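Long-range contacts in putative capsid protein of prophage (Escherichia coli CFT073, PDB 3BQW), which probably serves as the major coat protein of an integrated phage, building the icosahedral shell that would enclose the viral DNA: residues Ile22-Phe27 and Gln128-Lys133; Leu30-Phe35 and Ala134-Leu139. One frame throughout, in Å; residues are numbered along the deposited sequence.

Contact 1: residues Ile22-Phe27 and Gln128-Lys133; sequences IAEFKF and QINAIK
The ammonium of Lys133 is gripped by carbonyl oxygens at the C-terminal end of the short helix 23-26. Lys133 NZ donates to Glu24 O at 2.8 Å and to Phe27 O at 2.8 Å, and a third, weak bond runs to Phe25 O. Neither strong bond is ideal at the acceptor: the nitrogen is tilted 33° from the carbonyl plane of Glu24 and stands above that of Phe27. The lysine reaches this spot because its chain is fully extended beyond CG, so NZ arrives end-on from the long helix 113-146, probably the spine helix of an HK97-like coat protein, while Ser28 touches its side chain. Glu24 O also accepts a bond from a water, whose oxygen lies 2.8 Å away.

Asn130 approaches the glutamate obliquely. Its ND2 lies 3.2 Å from Glu24 CG, and the amide and carboxylate planes are nearly coplanar, 22° apart. The bend at chi2 (85°) carries Glu24 OE2 to a long, weak ion pair with Arg126 NE of helix 113-146. On the apolar side, the side chains of Phe25 and Ile129 cross at about a right angle, CE1 3.8 Å from CG1, and Tyr16 and Leu17 of helix 10-17 extend this patch.

Carbonyls at a helix C-terminus carry partial negative charge, and Phe27 is where the chain leaves helical geometry. A lysine from a helix far off in sequence supplies N-H donors to these oxygens, if only weakly to Phe25 O, and the local dipole would be expected to favour its charged form.

Contact 2: residues Leu30-Phe35 and Ala134-Leu139; sequences LFTTLF and ARVEWL
This is a buried polar contact near the centre of the chain, where helix 30-35 packs across the long helix 113-146; segments 30-35 and 134-139 cross at 67°, their axes 8.6 Å apart. One carboxylate, that of Glu137, carries most of it. Glu137 OE2 accepts from Phe31 N at 2.9 Å, with an N-H...O angle of 157°, while Glu137 OE1 takes Thr32 N at 2.9 Å in a bond nearly as straight. Both oxygens use their syn lone pairs, so two successive backbone amides face the two arms of the carboxylate. Thr32 OG1 adds a third bond, 2.9 Å to Glu137 OE1, and meets that oxygen nearly along its C-O axis.

The glutamate thus accepts the amides of Phe31 and Thr32 in the first turn of helix 30-35. Its own helix, 113-146, is consistent with the spine helix of the HK97-like fold of phage coat proteins. The partial positive charge of the helix end would probably stabilise the carboxylate as an anion in its buried setting. Glu137 gets there with CG anti to the backbone N and a bend at chi2 that swings the carboxylate across to the other helix.

Phe31, Val136 and Tyr262 lie around the bonds. Glu137 OE2 sits at the edge of the Phe31 ring, near its plane, 3.4 Å from Phe31 CD1, with ring and carboxylate planes 70° apart. Val136 CG1 approaches Thr32 OG1 at 3.8 Å. Tyr262 stacks edge-to-face on Phe31, and its hydroxyl makes a weak hydrogen bond to Glu137 OE2.

How the contacts relate
Both contacts dock short N-terminal helices onto helix 113-146, and their centres are 12 Å apart. Contact 1 lies at the surface, contact 2 in the core, and the segments follow one another on both sides, so the chain from 22 to 35 runs along successive turns of the long helix. Their chemistry is complementary: in contact 1 the long helix supplies a cation to carbonyls at a C-terminal helix end, in contact 2 an anion to amides at an N-terminal end. The outer site includes a bound water and a small apolar patch. At the inner one the charged group is enclosed by protein, with the rings of Phe31 and of Tyr262 (strand 257-267) beside it.

Contact 1: residues Ile22-Phe27 and Gln128-Lys133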
ATOM      1  N   ILE A  22     -11.117  14.085   4.680  1.00 43.37           N
ATOM      2  CA  ILE A  22     -11.592  12.877   4.007  1.00 42.22           C
ATOM      3  C   ILE A  22     -10.560  11.771   4.270  1.00 41.14           C
ATOM      4  O   ILE A  22      -9.424  11.862   3.814  1.00 40.49           O
ATOM      5  CB  ILE A  22     -11.865  13.139   2.494  1.00 42.39           C
ATOM      6  CG1 ILE A  22     -12.946  14.232   2.345  1.00 42.58           C
ATOM      7  CG2 ILE A  22     -12.313  11.865   1.770  1.00 41.10           C
ATOM      8  CD1 ILE A  22     -12.753  15.137   1.159  1.00 42.45           C
ATOM      9  N   ALA A  23     -10.977  10.759   5.037  1.00 40.15           N
ATOM     10  CA  ALA A  23     -10.129   9.657   5.497  1.00 39.71           C
ATOM     11  C   ALA A  23      -9.381   9.007   4.348  1.00 39.66           C
ATOM     12  O   ALA A  23      -8.189   8.723   4.462  1.00 38.81           O
ATOM     13  CB  ALA A  23     -10.983   8.597   6.236  1.00 39.57           C
ATOM     14  N   GLU A  24     -10.083   8.816   3.233  1.00 39.58           N
ATOM     15  CA  GLU A  24      -9.507   8.195   2.036  1.00 39.84           C
ATOM     16  C   GLU A  24      -8.310   8.971   1.541  1.00 38.89           C
ATOM     17  O   GLU A  24      -7.459   8.413   0.868  1.00 38.88           O
ATOM     18  CB  GLU A  24     -10.529   8.102   0.879  1.00 40.28           C
ATOM     19  CG  GLU A  24     -11.648   7.096   1.095  1.00 41.18           C
ATOM     20  CD  GLU A  24     -12.814   7.640   1.890  1.00 43.28           C
ATOM     21  OE1 GLU A  24     -12.723   8.754   2.477  1.00 43.77           O
ATOM     22  OE2 GLU A  24     -13.835   6.928   1.944  1.00 46.30           O
ATOM     23  N   PHE A  25      -8.269  10.267   1.846  1.00 38.32           N
ATOM     24  CA  PHE A  25      -7.189  11.122   1.385  1.00 37.69           C
ATOM     25  C   PHE A  25      -6.087  11.246   2.437  1.00 37.23           C
ATOM     26  O   PHE A  25      -4.915  11.228   2.088  1.00 37.07           O
ATOM     27  CB  PHE A  25      -7.707  12.506   0.960  1.00 37.58           C
ATOM     28  CG  PHE A  25      -8.801  12.468  -0.106  1.00 37.90           C
ATOM     29  CD1 PHE A  25      -8.982  11.362  -0.934  1.00 37.56           C
ATOM     30  CD2 PHE A  25      -9.625  13.565  -0.296  1.00 37.21           C
ATOM     31  CE1 PHE A  25      -9.955  11.351  -1.903  1.00 37.04           C
ATOM     32  CE2 PHE A  25     -10.608  13.553  -1.274  1.00 37.37           C
ATOM     33  CZ  PHE A  25     -10.767  12.451  -2.079  1.00 37.69           C
ATOM     34  N   LYS A  26      -6.430  11.338   3.713  1.00 36.49           N
ATOM     35  CA  LYS A  26      -5.391  11.603   4.688  1.00 37.01           C
ATOM     36  C   LYS A  26      -4.663  10.326   5.202  1.00 35.46           C
ATOM     37  O   LYS A  26      -3.510  10.410   5.643  1.00 34.72           O
ATOM     38  CB  LYS A  26      -5.908  12.515   5.816  1.00 37.13           C
ATOM     39  CG  LYS A  26      -6.334  11.848   7.089  1.00 39.75           C
ATOM     40  CD  LYS A  26      -6.867  12.876   8.133  1.00 40.38           C
ATOM     41  CE  LYS A  26      -5.784  13.426   9.101  1.00 42.99           C
ATOM     42  NZ  LYS A  26      -6.394  14.243  10.252  1.00 42.87           N
ATOM     43  N   PHE A  27      -5.320   9.164   5.123  1.00 33.66           N
ATOM     44  CA  PHE A  27      -4.726   7.909   5.584  1.00 32.34           C
ATOM     45  C   PHE A  27      -4.438   6.962   4.433  1.00 30.54           C
ATOM     46  O   PHE A  27      -5.064   7.035   3.388  1.00 30.71           O
ATOM     47  CB  PHE A  27      -5.645   7.205   6.588  1.00 33.00           C
ATOM     48  CG  PHE A  27      -6.130   8.099   7.692  1.00 33.42           C
ATOM     49  CD1 PHE A  27      -5.230   8.802   8.469  1.00 35.33           C
ATOM     50  CD2 PHE A  27      -7.480   8.221   7.962  1.00 34.20           C
ATOM     51  CE1 PHE A  27      -5.668   9.644   9.492  1.00 35.21           C
ATOM     52  CE2 PHE A  27      -7.927   9.052   8.983  1.00 35.48           C
ATOM     53  CZ  PHE A  27      -7.011   9.765   9.748  1.00 34.86           C
ATOM     54  N   GLN A 128     -11.287   6.084  -6.732  1.00 23.75           N
ATOM     55  CA  GLN A 128     -10.053   6.079  -7.527  1.00 23.34           C
ATOM     56  C   GLN A 128      -8.783   6.204  -6.672  1.00 23.10           C
ATOM     57  O   GLN A 128      -7.811   5.508  -6.891  1.00 21.95           O
ATOM     58  CB  GLN A 128     -10.108   7.154  -8.611  1.00 22.73           C
ATOM     59  CG  GLN A 128     -11.038   6.764  -9.728  1.00 21.84           C
ATOM     60  CD  GLN A 128     -11.440   7.933 -10.588  1.00 23.04           C
ATOM     61  OE1 GLN A 128     -10.872   9.025 -10.495  1.00 22.97           O
ATOM     62  NE2 GLN A 128     -12.439   7.719 -11.426  1.00 23.13           N
ATOM     63  N   ILE A 129      -8.804   7.075  -5.672  1.00 24.24           N
ATOM     64  CA  ILE A 129      -7.685   7.155  -4.725  1.00 23.58           C
ATOM     65  C   ILE A 129      -7.527   5.851  -3.933  1.00 23.94           C
ATOM     66  O   ILE A 129      -6.419   5.399  -3.705  1.00 24.31           O
ATOM     67  CB  ILE A 129      -7.842   8.351  -3.771  1.00 23.93           C
ATOM     68  CG1 ILE A 129      -7.813   9.666  -4.560  1.00 23.09           C
ATOM     69  CG2 ILE A 129      -6.745   8.349  -2.713  1.00 21.53           C
ATOM     70  CD1 ILE A 129      -6.577   9.898  -5.355  1.00 23.97           C
ATOM     71  N   ASN A 130      -8.632   5.239  -3.531  1.00 24.13           N
ATOM     72  CA  ASN A 130      -8.580   3.987  -2.826  1.00 24.31           C
ATOM     73  C   ASN A 130      -7.877   2.948  -3.680  1.00 23.94           C
ATOM     74  O   ASN A 130      -7.160   2.125  -3.153  1.00 24.18           O
ATOM     75  CB  ASN A 130      -9.986   3.434  -2.491  1.00 24.16           C
ATOM     76  CG  ASN A 130     -10.689   4.165  -1.345  1.00 27.28           C
ATOM     77  OD1 ASN A 130     -11.891   3.967  -1.156  1.00 31.66           O
ATOM     78  ND2 ASN A 130      -9.975   4.994  -0.587  1.00 27.12           N
ATOM     79  N   ALA A 131      -8.154   2.939  -4.981  1.00 23.44           N
ATOM     80  CA  ALA A 131      -7.580   1.955  -5.878  1.00 23.37           C
ATOM     81  C   ALA A 131      -6.081   2.191  -6.099  1.00 23.71           C
ATOM     82  O   ALA A 131      -5.313   1.234  -6.245  1.00 23.60           O
ATOM     83  CB  ALA A 131      -8.307   1.962  -7.198  1.00 23.07           C
ATOM     84  N   ILE A 132      -5.684   3.462  -6.184  1.00 23.17           N
ATOM     85  CA  ILE A 132      -4.290   3.824  -6.327  1.00 22.83           C
ATOM     86  C   ILE A 132      -3.543   3.444  -5.052  1.00 22.89           C
ATOM     87  O   ILE A 132      -2.440   2.923  -5.134  1.00 23.08           O
ATOM     88  CB  ILE A 132      -4.105   5.337  -6.673  1.00 22.55           C
ATOM     89  CG1 ILE A 132      -4.660   5.645  -8.083  1.00 22.84           C
ATOM     90  CG2 ILE A 132      -2.623   5.760  -6.628  1.00 21.74           C
ATOM     91  CD1 ILE A 132      -5.191   7.125  -8.258  1.00 22.97           C
ATOM     92  N   LYS A 133      -4.137   3.711  -3.879  1.00 22.66           N
ATOM     93  CA  LYS A 133      -3.489   3.398  -2.605  1.00 22.71           C
ATOM     94  C   LYS A 133      -3.384   1.879  -2.359  1.00 23.06           C
ATOM     95  O   LYS A 133      -2.446   1.425  -1.714  1.00 23.08           O
ATOM     96  CB  LYS A 133      -4.192   4.079  -1.434  1.00 22.99           C
ATOM     97  CG  LYS A 133      -3.931   5.560  -1.377  1.00 22.33           C
ATOM     98  CD  LYS A 133      -4.324   6.189  -0.111  1.00 23.59           C
ATOM     99  CE  LYS A 133      -3.999   7.712  -0.119  1.00 23.18           C
ATOM    100  NZ  LYS A 133      -4.708   8.406   1.006  1.00 23.95           N
TER
HETATM  101  O   HOH W   1      -7.777   5.646   0.470  1.00 33.94           O

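Contact 2: residues Leu30-Phe35 and Ala134-Leu139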
ATOM      1  N   LEU A  30      -1.645  -0.040   5.914  1.00 22.43           N
ATOM      2  CA  LEU A  30      -0.671  -0.250   6.982  1.00 22.49           C
ATOM      3  C   LEU A  30       0.814  -0.274   6.567  1.00 21.76           C
ATOM      4  O   LEU A  30       1.613   0.417   7.157  1.00 20.81           O
ATOM      5  CB  LEU A  30      -1.005  -1.534   7.742  1.00 23.05           C
ATOM      6  CG  LEU A  30      -0.138  -1.829   8.985  1.00 23.08           C
ATOM      7  CD1 LEU A  30      -0.407  -0.841  10.058  1.00 21.27           C
ATOM      8  CD2 LEU A  30      -0.323  -3.282   9.455  1.00 24.60           C
ATOM      9  N   PHE A  31       1.183  -1.113   5.602  1.00 22.48           N
ATOM     10  CA  PHE A  31       2.592  -1.229   5.186  1.00 21.82           C
ATOM     11  C   PHE A  31       3.103   0.090   4.621  1.00 22.29           C
ATOM     12  O   PHE A  31       4.215   0.522   4.952  1.00 22.93           O
ATOM     13  CB  PHE A  31       2.786  -2.368   4.206  1.00 21.52           C
ATOM     14  CG  PHE A  31       2.863  -3.717   4.863  1.00 22.18           C
ATOM     15  CD1 PHE A  31       1.731  -4.300   5.448  1.00 20.73           C
ATOM     16  CD2 PHE A  31       4.074  -4.405   4.933  1.00 22.47           C
ATOM     17  CE1 PHE A  31       1.804  -5.571   6.058  1.00 20.10           C
ATOM     18  CE2 PHE A  31       4.152  -5.673   5.555  1.00 20.63           C
ATOM     19  CZ  PHE A  31       3.011  -6.249   6.109  1.00 20.08           C
ATOM     20  N   THR A  32       2.255   0.764   3.835  1.00 21.72           N
ATOM     21  CA  THR A  32       2.570   2.080   3.348  1.00 21.66           C
ATOM     22  C   THR A  32       2.845   3.052   4.507  1.00 21.95           C
ATOM     23  O   THR A  32       3.877   3.764   4.528  1.00 21.01           O
ATOM     24  CB  THR A  32       1.470   2.614   2.472  1.00 21.95           C
ATOM     25  OG1 THR A  32       1.246   1.693   1.384  1.00 20.13           O
ATOM     26  CG2 THR A  32       1.847   4.012   1.943  1.00 20.07           C
ATOM     27  N   THR A  33       1.957   3.038   5.488  1.00 21.61           N
ATOM     28  CA  THR A  33       2.075   3.923   6.617  1.00 21.86           C
ATOM     29  C   THR A  33       3.294   3.630   7.507  1.00 22.10           C
ATOM     30  O   THR A  33       3.941   4.546   7.986  1.00 22.62           O
ATOM     31  CB  THR A  33       0.784   3.877   7.437  1.00 21.86           C
ATOM     32  OG1 THR A  33      -0.308   4.285   6.589  1.00 23.00           O
ATOM     33  CG2 THR A  33       0.871   4.826   8.655  1.00 22.35           C
ATOM     34  N   LEU A  34       3.583   2.363   7.770  1.00 22.43           N
ATOM     35  CA  LEU A  34       4.679   2.030   8.660  1.00 22.96           C
ATOM     36  C   LEU A  34       6.023   2.204   7.968  1.00 22.89           C
ATOM     37  O   LEU A  34       6.966   2.752   8.554  1.00 23.61           O
ATOM     38  CB  LEU A  34       4.551   0.584   9.157  1.00 23.52           C
ATOM     39  CG  LEU A  34       3.436   0.312  10.167  1.00 24.82           C
ATOM     40  CD1 LEU A  34       3.291  -1.166  10.403  1.00 24.65           C
ATOM     41  CD2 LEU A  34       3.721   1.045  11.455  1.00 24.22           C
ATOM     42  N   PHE A  35       6.107   1.741   6.721  1.00 22.08           N
ATOM     43  CA  PHE A  35       7.398   1.494   6.102  1.00 22.10           C
ATOM     44  C   PHE A  35       7.690   2.352   4.864  1.00 21.52           C
ATOM     45  O   PHE A  35       8.829   2.389   4.402  1.00 21.19           O
ATOM     46  CB  PHE A  35       7.524  -0.021   5.775  1.00 22.04           C
ATOM     47  CG  PHE A  35       7.362  -0.917   6.975  1.00 21.62           C
ATOM     48  CD1 PHE A  35       8.172  -0.747   8.104  1.00 24.11           C
ATOM     49  CD2 PHE A  35       6.437  -1.947   6.972  1.00 22.26           C
ATOM     50  CE1 PHE A  35       8.032  -1.554   9.220  1.00 23.52           C
ATOM     51  CE2 PHE A  35       6.292  -2.771   8.085  1.00 23.49           C
ATOM     52  CZ  PHE A  35       7.095  -2.581   9.213  1.00 22.76           C
ATOM     53  N   ALA A 134      -4.359   1.139  -2.875  1.00 22.90           N
ATOM     54  CA  ALA A 134      -4.394  -0.307  -2.855  1.00 23.66           C
ATOM     55  C   ALA A 134      -3.282  -0.916  -3.702  1.00 24.16           C
ATOM     56  O   ALA A 134      -2.612  -1.838  -3.262  1.00 24.01           O
ATOM     57  CB  ALA A 134      -5.758  -0.798  -3.338  1.00 23.56           C
ATOM     58  N   ARG A 135      -3.072  -0.393  -4.908  1.00 25.29           N
ATOM     59  CA  ARG A 135      -1.925  -0.808  -5.723  1.00 25.11           C
ATOM     60  C   ARG A 135      -0.614  -0.517  -5.016  1.00 24.30           C
ATOM     61  O   ARG A 135       0.282  -1.340  -5.014  1.00 25.62           O
ATOM     62  CB  ARG A 135      -1.950  -0.145  -7.106  1.00 26.08           C
ATOM     63  CG  ARG A 135      -0.631  -0.307  -7.936  1.00 27.67           C
ATOM     64  CD  ARG A 135      -0.643  -1.559  -8.717  1.00 36.14           C
ATOM     65  NE  ARG A 135      -1.822  -1.535  -9.558  1.00 40.97           N
ATOM     66  CZ  ARG A 135      -2.399  -2.590 -10.123  1.00 45.59           C
ATOM     67  NH1 ARG A 135      -1.891  -3.829  -9.974  1.00 47.96           N
ATOM     68  NH2 ARG A 135      -3.504  -2.384 -10.859  1.00 45.67           N
ATOM     69  N   VAL A 136      -0.495   0.655  -4.423  1.00 23.62           N
ATOM     70  CA  VAL A 136       0.695   0.994  -3.687  1.00 23.46           C
ATOM     71  C   VAL A 136       0.949   0.031  -2.516  1.00 23.65           C
ATOM     72  O   VAL A 136       2.100  -0.349  -2.280  1.00 24.31           O
ATOM     73  CB  VAL A 136       0.661   2.466  -3.200  1.00 23.37           C
ATOM     74  CG1 VAL A 136       1.805   2.765  -2.257  1.00 22.18           C
ATOM     75  CG2 VAL A 136       0.718   3.411  -4.375  1.00 23.56           C
ATOM     76  N   GLU A 137      -0.104  -0.362  -1.800  1.00 22.60           N
ATOM     77  CA  GLU A 137       0.032  -1.259  -0.640  1.00 22.87           C
ATOM     78  C   GLU A 137       0.436  -2.638  -1.084  1.00 23.10           C
ATOM     79  O   GLU A 137       1.232  -3.291  -0.402  1.00 23.64           O
ATOM     80  CB  GLU A 137      -1.269  -1.333   0.177  1.00 22.74           C
ATOM     81  CG  GLU A 137      -1.282  -2.275   1.387  1.00 21.52           C
ATOM     82  CD  GLU A 137      -0.486  -1.770   2.581  1.00 20.95           C
ATOM     83  OE1 GLU A 137       0.225  -0.755   2.451  1.00 20.73           O
ATOM     84  OE2 GLU A 137      -0.519  -2.427   3.662  1.00 19.85           O
ATOM     85  N   TRP A 138      -0.127  -3.082  -2.207  1.00 23.02           N
ATOM     86  CA  TRP A 138       0.227  -4.344  -2.825  1.00 23.43           C
ATOM     87  C   TRP A 138       1.716  -4.351  -3.163  1.00 22.91           C
ATOM     88  O   TRP A 138       2.427  -5.274  -2.829  1.00 22.42           O
ATOM     89  CB  TRP A 138      -0.615  -4.560  -4.088  1.00 24.29           C
ATOM     90  CG  TRP A 138      -0.318  -5.806  -4.823  1.00 25.22           C
ATOM     91  CD1 TRP A 138      -0.590  -7.090  -4.413  1.00 26.39           C
ATOM     92  CD2 TRP A 138       0.303  -5.919  -6.110  1.00 25.43           C
ATOM     93  NE1 TRP A 138      -0.164  -7.980  -5.356  1.00 26.75           N
ATOM     94  CE2 TRP A 138       0.383  -7.290  -6.413  1.00 27.71           C
ATOM     95  CE3 TRP A 138       0.815  -4.988  -7.032  1.00 28.58           C
ATOM     96  CZ2 TRP A 138       0.941  -7.765  -7.621  1.00 28.19           C
ATOM     97  CZ3 TRP A 138       1.353  -5.445  -8.231  1.00 27.09           C
ATOM     98  CH2 TRP A 138       1.434  -6.829  -8.507  1.00 27.78           C
ATOM     99  N   LEU A 139       2.174  -3.280  -3.813  1.00 22.56           N
ATOM    100  CA  LEU A 139       3.571  -3.114  -4.114  1.00 21.38           C
ATOM    101  C   LEU A 139       4.417  -3.079  -2.834  1.00 21.57           C
ATOM    102  O   LEU A 139       5.455  -3.685  -2.798  1.00 21.61           O
ATOM    103  CB  LEU A 139       3.790  -1.845  -4.947  1.00 20.90           C
ATOM    104  CG  LEU A 139       3.355  -1.917  -6.412  1.00 20.59           C
ATOM    105  CD1 LEU A 139       3.441  -0.526  -7.080  1.00 20.93           C
ATOM    106  CD2 LEU A 139       4.150  -2.932  -7.165  1.00 18.74           C
TER